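Local coordinates for secreted protein (Streptomyces lividans TK24, PDB 5LXZ) that probably acts as a secreted copper-radical oxidase of the galactose oxidase-like AA5 family, holding a mononuclear copper centre, at residues N120-T131 with V143-A153; V262-P273 with V292-L301. The protein carries 1 engineered substitution. One frame throughout, in Å; residues are numbered along the deposited sequence.

How the contacts relate
Contact 1 closes along the chain before contact 2 opens, and the two do not touch: their centres lie 26 Å apart, their nearest atoms about 10 Å, and they share no strand. Contact 1, partly buried, belongs to the GlxA beta barrel domain, about 37 Å from the chain's centre, where strands 125-127 and 148-150 pair. Contact 2, mostly buried and about 13 Å from that centre, joins loops of successive Kelch motifs. The side chain of T297 there is about 8 Å from a bound copper ion, so contact 2 lies near a copper site and close to the middle of the chain, contact 1 in the barrel domain at its periphery.

Contact 1 of 2, residues N120-T131 with V143-A153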
loop_
_atom_site.group_PDB
_atom_site.type_symbol
_atom_site.label_atom_id
_atom_site.label_comp_id
_atom_site.label_asym_id
_atom_site.label_seq_id
_atom_site.Cartn_x
_atom_site.Cartn_y
_atom_site.Cartn_z
ATOM N N ASN A 120 8.422 -24.078 27.553
ATOM C CA ASN A 120 8.775 -25.325 28.281
ATOM C C ASN A 120 8.721 -26.529 27.341
ATOM O O ASN A 120 7.653 -26.897 26.886
ATOM C CB ASN A 120 7.852 -25.527 29.475
ATOM C CG ASN A 120 8.397 -26.562 30.466
ATOM O OD1 ASN A 120 9.226 -27.368 30.098
ATOM N ND2 ASN A 120 7.955 -26.506 31.702
ATOM N N PRO A 121 9.881 -27.177 27.076
ATOM C CA PRO A 121 9.893 -28.385 26.226
ATOM C C PRO A 121 9.422 -29.661 26.918
ATOM O O PRO A 121 9.176 -30.654 26.227
ATOM C CB PRO A 121 11.363 -28.509 25.831
ATOM C CG PRO A 121 12.082 -27.970 27.019
ATOM C CD PRO A 121 11.237 -26.846 27.554
ATOM N N ASP A 122 9.272 -29.625 28.236
ATOM C CA ASP A 122 8.954 -30.813 29.060
ATOM C C ASP A 122 7.468 -31.078 29.250
ATOM O O ASP A 122 7.070 -32.212 29.579
ATOM C CB ASP A 122 9.580 -30.672 30.462
ATOM C CG ASP A 122 11.122 -30.540 30.438
ATOM O OD1 ASP A 122 11.753 -30.759 29.390
ATOM O OD2 ASP A 122 11.698 -30.202 31.491
ATOM N N LYS A 123 6.630 -30.047 29.130
ATOM C CA LYS A 123 5.211 -30.234 29.330
ATOM C C LYS A 123 4.407 -29.184 28.574
ATOM O O LYS A 123 4.905 -28.074 28.308
ATOM C CB LYS A 123 4.837 -30.246 30.819
ATOM C CG LYS A 123 5.183 -29.010 31.608
ATOM C CD LYS A 123 4.803 -29.145 33.081
ATOM C CE LYS A 123 5.133 -27.879 33.864
ATOM N NZ LYS A 123 4.134 -26.783 33.663
ATOM N N PRO A 124 3.171 -29.546 28.203
ATOM C CA PRO A 124 2.226 -28.583 27.689
ATOM C C PRO A 124 1.640 -27.856 28.857
ATOM O O PRO A 124 1.865 -28.221 30.005
ATOM C CB PRO A 124 1.162 -29.462 27.034
ATOM C CG PRO A 124 1.116 -30.668 27.941
ATOM C CD PRO A 124 2.559 -30.891 28.313
ATOM N N ILE A 125 0.876 -26.815 28.586
ATOM C CA ILE A 125 0.167 -26.155 29.641
ATOM C C ILE A 125 -1.238 -25.852 29.145
ATOM O O ILE A 125 -1.429 -25.445 27.994
ATOM C CB ILE A 125 0.931 -24.877 30.131
ATOM C CG1 ILE A 125 0.208 -24.238 31.304
ATOM C CG2 ILE A 125 1.172 -23.895 28.964
ATOM C CD1 ILE A 125 0.998 -23.153 32.026
ATOM N N THR A 126 -2.206 -26.063 30.012
ATOM C CA THR A 126 -3.580 -25.753 29.707
ATOM C C THR A 126 -3.968 -24.550 30.531
ATOM O O THR A 126 -3.827 -24.532 31.756
ATOM C CB THR A 126 -4.521 -26.980 29.933
ATOM O OG1 THR A 126 -4.201 -27.962 28.939
ATOM C CG2 THR A 126 -5.974 -26.568 29.760
ATOM N N LEU A 127 -4.472 -23.521 29.851
ATOM C CA LEU A 127 -4.996 -22.388 30.535
ATOM C C LEU A 127 -6.513 -22.493 30.473
ATOM O O LEU A 127 -7.079 -22.508 29.379
ATOM C CB LEU A 127 -4.527 -21.096 29.851
ATOM C CG LEU A 127 -3.011 -20.983 29.714
ATOM C CD1 LEU A 127 -2.660 -19.748 28.895
ATOM C CD2 LEU A 127 -2.321 -20.928 31.072
ATOM N N PRO A 128 -7.178 -22.544 31.636
ATOM C CA PRO A 128 -8.633 -22.624 31.599
ATOM C C PRO A 128 -9.346 -21.436 30.998
ATOM O O PRO A 128 -8.816 -20.306 30.937
ATOM C CB PRO A 128 -9.027 -22.706 33.096
ATOM C CG PRO A 128 -7.864 -22.138 33.838
ATOM C CD PRO A 128 -6.643 -22.391 33.006
ATOM N N ALA A 129 -10.605 -21.645 30.655
ATOM C CA ALA A 129 -11.471 -20.530 30.404
ATOM C C ALA A 129 -11.443 -19.559 31.562
ATOM O O ALA A 129 -11.424 -19.955 32.749
ATOM C CB ALA A 129 -12.905 -20.996 30.170
ATOM N N GLY A 130 -11.509 -18.283 31.234
ATOM C CA GLY A 130 -11.474 -17.231 32.219
ATOM C C GLY A 130 -10.060 -16.831 32.615
ATOM O O GLY A 130 -9.888 -16.013 33.514
ATOM N N THR A 131 -9.066 -17.342 31.895
ATOM C CA THR A 131 -7.683 -16.879 32.073
ATOM C C THR A 131 -7.595 -15.420 31.616
ATOM O O THR A 131 -8.097 -15.069 30.543
ATOM C CB THR A 131 -6.705 -17.772 31.312
ATOM O OG1 THR A 131 -6.703 -19.081 31.887
ATOM C CG2 THR A 131 -5.247 -17.243 31.331
ATOM N N VAL A 143 -9.846 -11.707 28.539
ATOM C CA VAL A 143 -10.165 -12.982 29.163
ATOM C C VAL A 143 -10.511 -14.024 28.113
ATOM O O VAL A 143 -11.267 -13.712 27.190
ATOM C CB VAL A 143 -11.386 -12.797 30.087
ATOM C CG1 VAL A 143 -11.568 -14.027 30.958
ATOM C CG2 VAL A 143 -11.217 -11.559 30.957
ATOM N N SER A 144 -9.998 -15.241 28.248
ATOM C CA SER A 144 -10.396 -16.310 27.354
ATOM C C SER A 144 -11.809 -16.826 27.695
ATOM O O SER A 144 -12.232 -16.759 28.837
ATOM C CB SER A 144 -9.415 -17.463 27.431
ATOM O OG SER A 144 -9.395 -18.022 28.761
ATOM N N LYS A 145 -12.515 -17.327 26.688
ATOM C CA LYS A 145 -13.862 -17.897 26.866
ATOM C C LYS A 145 -13.877 -19.424 26.863
ATOM O O LYS A 145 -14.846 -20.064 27.312
ATOM C CB LYS A 145 -14.799 -17.345 25.784
ATOM C CG LYS A 145 -14.981 -15.831 25.820
ATOM C CD LYS A 145 -15.694 -15.373 27.077
ATOM C CE LYS A 145 -15.899 -13.867 27.072
ATOM N NZ LYS A 145 -16.409 -13.413 28.383
ATOM N N ASP A 146 -12.803 -20.008 26.383
ATOM C CA ASP A 146 -12.581 -21.419 26.347
ATOM C C ASP A 146 -11.198 -21.734 26.865
ATOM O O ASP A 146 -10.292 -20.898 26.825
ATOM C CB ASP A 146 -12.658 -21.951 24.909
ATOM C CG ASP A 146 -14.062 -22.342 24.500
ATOM O OD1 ASP A 146 -14.836 -22.826 25.367
ATOM O OD2 ASP A 146 -14.372 -22.152 23.312
ATOM N N PRO A 147 -10.991 -22.979 27.286
ATOM C CA PRO A 147 -9.646 -23.439 27.606
ATOM C C PRO A 147 -8.796 -23.553 26.368
ATOM O O PRO A 147 -9.327 -23.686 25.242
ATOM C CB PRO A 147 -9.877 -24.825 28.241
ATOM C CG PRO A 147 -11.146 -25.268 27.630
ATOM C CD PRO A 147 -11.994 -24.054 27.474
ATOM N N VAL A 148 -7.482 -23.472 26.565
ATOM C CA VAL A 148 -6.528 -23.668 25.503
ATOM C C VAL A 148 -5.393 -24.555 25.961
ATOM O O VAL A 148 -4.836 -24.370 27.072
ATOM C CB VAL A 148 -5.958 -22.336 24.935
ATOM C CG1 VAL A 148 -5.242 -21.511 26.007
ATOM C CG2 VAL A 148 -5.052 -22.601 23.713
ATOM N N LEU A 149 -5.058 -25.483 25.078
ATOM C CA LEU A 149 -3.976 -26.410 25.243
ATOM C C LEU A 149 -2.806 -25.889 24.449
ATOM O O LEU A 149 -2.848 -25.851 23.217
ATOM C CB LEU A 149 -4.372 -27.785 24.708
ATOM C CG LEU A 149 -3.233 -28.802 24.671
ATOM C CD1 LEU A 149 -2.851 -29.113 26.111
ATOM C CD2 LEU A 149 -3.656 -30.064 23.924
ATOM N N VAL A 150 -1.759 -25.476 25.152
ATOM C CA VAL A 150 -0.579 -24.962 24.510
ATOM C C VAL A 150 0.445 -26.068 24.539
ATOM O O VAL A 150 0.837 -26.492 25.633
ATOM C CB VAL A 150 -0.007 -23.725 25.237
ATOM C CG1 VAL A 150 1.056 -23.080 24.351
ATOM C CG2 VAL A 150 -1.101 -22.748 25.615
ATOM N N PRO A 151 0.863 -26.546 23.362
ATOM C CA PRO A 151 1.761 -27.716 23.356
ATOM C C PRO A 151 3.102 -27.399 23.954
ATOM O O PRO A 151 3.505 -26.219 24.068
ATOM C CB PRO A 151 1.941 -28.062 21.872
ATOM C CG PRO A 151 1.050 -27.134 21.103
ATOM C CD PRO A 151 0.557 -26.052 22.004
ATOM N N ARG A 152 3.809 -28.458 24.335
ATOM C CA ARG A 152 5.196 -28.356 24.717
ATOM C C ARG A 152 5.976 -27.665 23.620
ATOM O O ARG A 152 5.636 -27.761 22.449
ATOM C CB ARG A 152 5.802 -29.756 24.987
ATOM C CG ARG A 152 6.043 -30.621 23.766
ATOM C CD ARG A 152 6.423 -32.047 24.165
ATOM N NE ARG A 152 7.149 -32.713 23.081
ATOM C CZ ARG A 152 6.598 -33.533 22.184
ATOM N NH1 ARG A 152 5.303 -33.811 22.241
ATOM N NH2 ARG A 152 7.344 -34.084 21.231
ATOM N N ALA A 153 7.019 -26.949 24.018
ATOM C CA ALA A 153 8.020 -26.470 23.106
ATOM C C ALA A 153 8.685 -27.676 22.448
ATOM O O ALA A 153 8.873 -28.687 23.097
ATOM C CB ALA A 153 9.037 -25.622 23.837
HETATM O O HOH W 1 -7.936 -20.114 27.960
#
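I125 and V150 stand side by side and point the same way, with I125 CG2 3.9 Å from V150 CB, and next to them L127 CB rests against CG1 of V148. These four side chains share one face of a short antiparallel pair. L127 and V150 both lean on V116 of strand 111-118, and V148 on I174, so this is the face turned to the larger sheet. On the other face T126 and L149 cross at a slant. The leucine runs CG anti to the backbone N (chi1 173°) and then turns at chi2, which carries CD1 to 3.3 Å from T126 OG1 and to 4.1 Å from P124 CB.

Between the faces the backbones bind reciprocally: I125 N donates to V150 O at 3.0 Å, V150 N returns a bond to I125 O, and L127 and V148 repeat the exchange. Beyond the pair, the type II turn P128-T131 places G130 at a positive phi of 85°, where a side chain would jam against the preceding carbonyl. S144 reaches back into this turn. Its OG receives a weak bond from T131 N at 3.2 Å and lies 2.7 Å from a water that bridges to L127 O and D146 O, while T131 OG1 closes on P128 O at 2.6 Å. At the far end A153 N bonds N120 O, and the aliphatic part of R152 passes P121 O. The whole is a two-stranded antiparallel ribbon, continuing through T131 and S144 into the hairpin of strands 132-135 and 141-144 in the GlxA beta barrel domain.

Contact 2 of 2, residues V262-P273 with V292-L301; sequences VSGLDDIGQLVP and VRQFPTYPAL. With EDO (1,2-ethanediol), chain M; ACT (acetate ion), chain D.
The F295 ring is approached obliquely by V262, whose CG1 comes to 3.5 Å from CD1, while a 1,2-ethanediol carbon, C2, lies over one face, offset toward the rim. The guanidinium of R293 is met at its edge. This arginine has two conformers; in the one described here, and so only tentatively, NH2 donates to acetate O at 3.1 Å and NH1 makes a weak bond to O2 of the diol, both molecules probably from the crystallisation liquor. NH2 also bonds N335 O. That diol hydroxyl in turn donates to Q294 O.

A third flat group, the Q294 amide, is carried across by an extended chain (chi1 -173°). Its NE2 sits 3.4 Å from P273 CA, and its OE1 lies 3.7 Å from L271 CD2, with CG and CD alongside the same methyl. With an alanine here, L271 CD2 would probably keep F295 O but lose the CG, CD and OE1 packed along it, and P273 CA and CB would lose NE2.

In the Kelch beta-propeller, segment 262-273 leaves the second strand of one four-stranded blade, and 292-301 leads from that blade's last strand into the first strand of the next; the contact thus knits consecutive blades together. S263 turns OG anti to its own N (chi1 -164°) and donates to F295 O at 2.7 Å, from above the carbonyl plane. A water bridges F295 N, from which it accepts, and V272 O, 2.8 Å away. T297 CG2 lies 4.0 Å from both L271 CD1 and G264 CA, while OG1 bonds G317 O. Y298, next along, stacks on the copper ligand Y248, and V262 CG2 packs on L301 CD1 where strand 301-303 begins.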
loop_
_atom_site.group_PDB
_atom_site.type_symbol
_atom_site.label_atom_id
_atom_site.label_comp_id
_atom_site.label_asym_id
_atom_site.label_seq_id
_atom_site.Cartn_x
_atom_site.Cartn_y
_atom_site.Cartn_z
ATOM N N VAL A 262 9.252 -7.169 2.489
ATOM C CA VAL A 262 9.319 -6.762 3.876
ATOM C C VAL A 262 7.984 -6.925 4.551
ATOM O O VAL A 262 6.936 -6.497 4.037
ATOM C CB VAL A 262 9.766 -5.297 3.983
ATOM C CG1 VAL A 262 9.916 -4.824 5.401
ATOM C CG2 VAL A 262 11.103 -5.147 3.270
ATOM N N SER A 263 8.063 -7.472 5.757
ATOM C CA SER A 263 6.929 -7.519 6.680
ATOM C C SER A 263 5.828 -8.443 6.201
ATOM O O SER A 263 6.069 -9.372 5.439
ATOM C CB SER A 263 6.449 -6.101 7.040
ATOM O OG SER A 263 5.597 -6.160 8.211
ATOM N N GLY A 264 4.628 -8.242 6.716
ATOM C CA GLY A 264 3.493 -9.092 6.502
ATOM C C GLY A 264 3.147 -9.930 7.732
ATOM O O GLY A 264 3.897 -9.978 8.696
ATOM N N LEU A 265 1.964 -10.485 7.712
ATOM C CA LEU A 265 1.521 -11.432 8.728
ATOM C C LEU A 265 1.810 -12.823 8.236
ATOM O O LEU A 265 1.522 -13.175 7.096
ATOM C CB LEU A 265 0.036 -11.260 9.007
ATOM C CG LEU A 265 -0.394 -9.859 9.432
ATOM C CD1 LEU A 265 -1.911 -9.857 9.623
ATOM C CD2 LEU A 265 0.297 -9.476 10.711
ATOM N N ASP A 266 2.256 -13.659 9.162
ATOM C CA ASP A 266 2.585 -15.030 8.857
ATOM C C ASP A 266 1.366 -15.962 8.819
ATOM O O ASP A 266 0.234 -15.534 8.851
ATOM C CB ASP A 266 3.673 -15.484 9.831
ATOM C CG ASP A 266 3.136 -15.951 11.156
ATOM O OD1 ASP A 266 1.899 -15.972 11.397
ATOM O OD2 ASP A 266 4.003 -16.338 11.963
ATOM N N ASP A 267 1.615 -17.271 8.740
ATOM C CA ASP A 267 0.550 -18.216 8.428
ATOM C C ASP A 267 -0.384 -18.490 9.598
ATOM O O ASP A 267 -1.393 -19.153 9.407
ATOM C CB ASP A 267 1.101 -19.514 7.835
ATOM C CG ASP A 267 1.889 -20.350 8.822
ATOM O OD1 ASP A 267 2.024 -20.014 10.024
ATOM O OD2 ASP A 267 2.386 -21.386 8.339
ATOM N N ILE A 268 -0.065 -17.968 10.779
ATOM C CA ILE A 268 -1.037 -17.968 11.886
ATOM C C ILE A 268 -1.375 -16.573 12.378
ATOM O O ILE A 268 -1.944 -16.407 13.447
ATOM C CB ILE A 268 -0.624 -18.932 13.020
ATOM C CG1 ILE A 268 0.677 -18.480 13.671
ATOM C CG2 ILE A 268 -0.540 -20.354 12.479
ATOM C CD1 ILE A 268 0.974 -19.204 14.970
ATOM N N GLY A 269 -1.104 -15.555 11.573
ATOM C CA GLY A 269 -1.480 -14.197 11.891
ATOM C C GLY A 269 -0.531 -13.393 12.760
ATOM O O GLY A 269 -0.917 -12.331 13.197
ATOM N N GLN A 270 0.685 -13.900 12.967
ATOM C CA GLN A 270 1.739 -13.209 13.730
ATOM C C GLN A 270 2.499 -12.285 12.739
ATOM O O GLN A 270 2.704 -12.674 11.627
ATOM C CB GLN A 270 2.770 -14.206 14.295
ATOM C CG GLN A 270 2.260 -15.464 15.014
ATOM C CD GLN A 270 3.381 -16.468 15.422
ATOM O OE1 GLN A 270 3.736 -16.545 16.608
ATOM N NE2 GLN A 270 3.900 -17.254 14.466
ATOM N N LEU A 271 2.968 -11.137 13.178
ATOM C CA LEU A 271 3.873 -10.300 12.322
ATOM C C LEU A 271 5.136 -11.074 12.005
ATOM O O LEU A 271 5.723 -11.717 12.878
ATOM C CB LEU A 271 4.238 -8.990 12.997
ATOM C CG LEU A 271 4.880 -7.962 12.050
ATOM C CD1 LEU A 271 3.881 -7.226 11.181
ATOM C CD2 LEU A 271 5.657 -6.956 12.852
ATOM N N VAL A 272 5.548 -11.058 10.742
ATOM C CA VAL A 272 6.839 -11.641 10.381
ATOM C C VAL A 272 7.871 -10.781 11.115
ATOM O O VAL A 272 7.862 -9.549 11.005
ATOM C CB VAL A 272 7.029 -11.624 8.878
ATOM C CG1 VAL A 272 8.458 -12.063 8.534
ATOM C CG2 VAL A 272 6.021 -12.533 8.209
ATOM N N PRO A 273 8.764 -11.412 11.894
ATOM C CA PRO A 273 9.617 -10.648 12.807
ATOM C C PRO A 273 10.881 -10.110 12.154
ATOM O O PRO A 273 12.019 -10.446 12.556
ATOM C CB PRO A 273 9.937 -11.690 13.907
ATOM C CG PRO A 273 9.982 -12.965 13.156
ATOM C CD PRO A 273 8.876 -12.862 12.133
ATOM N N VAL A 292 17.904 -9.040 10.692
ATOM C CA VAL A 292 16.538 -8.683 10.989
ATOM C C VAL A 292 16.304 -7.180 10.898
ATOM O O VAL A 292 17.046 -6.384 11.465
ATOM C CB VAL A 292 16.252 -9.114 12.473
ATOM C CG1 VAL A 292 14.949 -8.575 13.011
ATOM C CG2 VAL A 292 16.269 -10.612 12.576
ATOM N N ARG A 293 15.208 -6.791 10.233
ATOM C CA ARG A 293 14.693 -5.440 10.417
ATOM C C ARG A 293 13.200 -5.446 10.233
ATOM O O ARG A 293 12.656 -5.770 9.178
ATOM C CB ARG A 293 15.330 -4.393 9.553
ATOM C CG ARG A 293 14.794 -3.035 9.972
ATOM C CD ARG A 293 15.675 -1.891 9.628
ATOM N NE ARG A 293 16.976 -1.855 10.269
ATOM C CZ ARG A 293 17.243 -1.423 11.511
ATOM N NH1 ARG A 293 16.287 -1.014 12.341
ATOM N NH2 ARG A 293 18.499 -1.388 11.917
ATOM N N GLN A 294 12.553 -5.129 11.356
ATOM C CA GLN A 294 11.124 -5.267 11.464
ATOM C C GLN A 294 10.386 -3.970 11.223
ATOM O O GLN A 294 10.805 -2.904 11.697
ATOM C CB GLN A 294 10.777 -5.830 12.843
ATOM C CG GLN A 294 9.322 -6.181 13.023
ATOM C CD GLN A 294 9.016 -6.646 14.420
ATOM O OE1 GLN A 294 8.334 -5.942 15.198
ATOM N NE2 GLN A 294 9.459 -7.827 14.737
ATOM N N PHE A 295 9.296 -4.103 10.467
ATOM C CA PHE A 295 8.373 -3.012 10.197
ATOM C C PHE A 295 6.934 -3.504 10.321
ATOM O O PHE A 295 6.683 -4.690 10.147
ATOM C CB PHE A 295 8.539 -2.492 8.748
ATOM C CG PHE A 295 9.873 -1.887 8.438
ATOM C CD1 PHE A 295 10.911 -2.669 7.959
ATOM C CD2 PHE A 295 10.085 -0.527 8.628
ATOM C CE1 PHE A 295 12.132 -2.112 7.687
ATOM C CE2 PHE A 295 11.333 0.044 8.348
ATOM C CZ PHE A 295 12.341 -0.761 7.831
ATOM N N PRO A 296 6.000 -2.575 10.501
ATOM C CA PRO A 296 4.600 -2.916 10.332
ATOM C C PRO A 296 4.289 -3.301 8.901
ATOM O O PRO A 296 5.175 -3.182 8.062
ATOM C CB PRO A 296 3.862 -1.617 10.681
ATOM C CG PRO A 296 4.887 -0.557 10.557
ATOM C CD PRO A 296 6.210 -1.155 10.833
ATOM N N THR A 297 3.061 -3.676 8.622
ATOM C CA THR A 297 2.680 -4.123 7.276
ATOM C C THR A 297 2.567 -2.970 6.310
ATOM O O THR A 297 2.443 -1.813 6.692
ATOM C CB THR A 297 1.352 -4.889 7.302
ATOM O OG1 THR A 297 0.292 -3.998 7.671
ATOM C CG2 THR A 297 1.440 -6.085 8.202
ATOM N N TYR A 298 2.651 -3.284 5.022
ATOM C CA TYR A 298 2.715 -2.313 3.941
ATOM C C TYR A 298 3.554 -1.088 4.309
ATOM O O TYR A 298 3.106 0.072 4.116
ATOM C CB TYR A 298 1.324 -1.916 3.417
ATOM C CG TYR A 298 0.593 -2.992 2.662
ATOM C CD1 TYR A 298 1.197 -3.672 1.627
ATOM C CD2 TYR A 298 -0.736 -3.312 2.950
ATOM C CE1 TYR A 298 0.525 -4.640 0.920
ATOM C CE2 TYR A 298 -1.412 -4.292 2.264
ATOM C CZ TYR A 298 -0.807 -4.938 1.225
ATOM O OH TYR A 298 -1.540 -5.897 0.550
ATOM N N PRO A 299 4.786 -1.286 4.770
ATOM C CA PRO A 299 5.629 -0.121 5.025
ATOM C C PRO A 299 5.920 0.608 3.742
ATOM O O PRO A 299 6.222 0.010 2.734
ATOM C CB PRO A 299 6.901 -0.691 5.637
ATOM C CG PRO A 299 6.944 -2.088 5.039
ATOM C CD PRO A 299 5.531 -2.557 4.916
ATOM N N ALA A 300 5.820 1.930 3.744
ATOM C CA ALA A 300 6.099 2.705 2.548
ATOM C C ALA A 300 7.595 2.877 2.363
ATOM O O ALA A 300 8.198 3.729 3.004
ATOM C CB ALA A 300 5.402 4.047 2.631
ATOM N N LEU A 301 8.176 2.046 1.495
ATOM C CA LEU A 301 9.624 1.924 1.333
ATOM C C LEU A 301 10.004 2.307 -0.098
ATOM O O LEU A 301 9.617 1.616 -1.038
ATOM C CB LEU A 301 10.068 0.495 1.588
ATOM C CG LEU A 301 9.762 -0.057 2.975
ATOM C CD1 LEU A 301 10.166 -1.530 3.052
ATOM C CD2 LEU A 301 10.487 0.714 4.063
HETATM C C1 EDO M . 13.583 0.692 11.959
HETATM O O1 EDO M . 13.199 0.866 13.331
HETATM C C2 EDO M . 12.967 -0.598 11.431
HETATM O O2 EDO M . 13.162 -1.736 12.301
HETATM C C ACT D . 18.202 0.214 15.167
HETATM O O ACT D . 18.728 -0.898 14.927
HETATM O OXT ACT D . 18.691 1.268 14.704
HETATM C CH3 ACT D . 16.964 0.267 16.011
HETATM O O HOH W 2 8.388 -7.063 9.773
#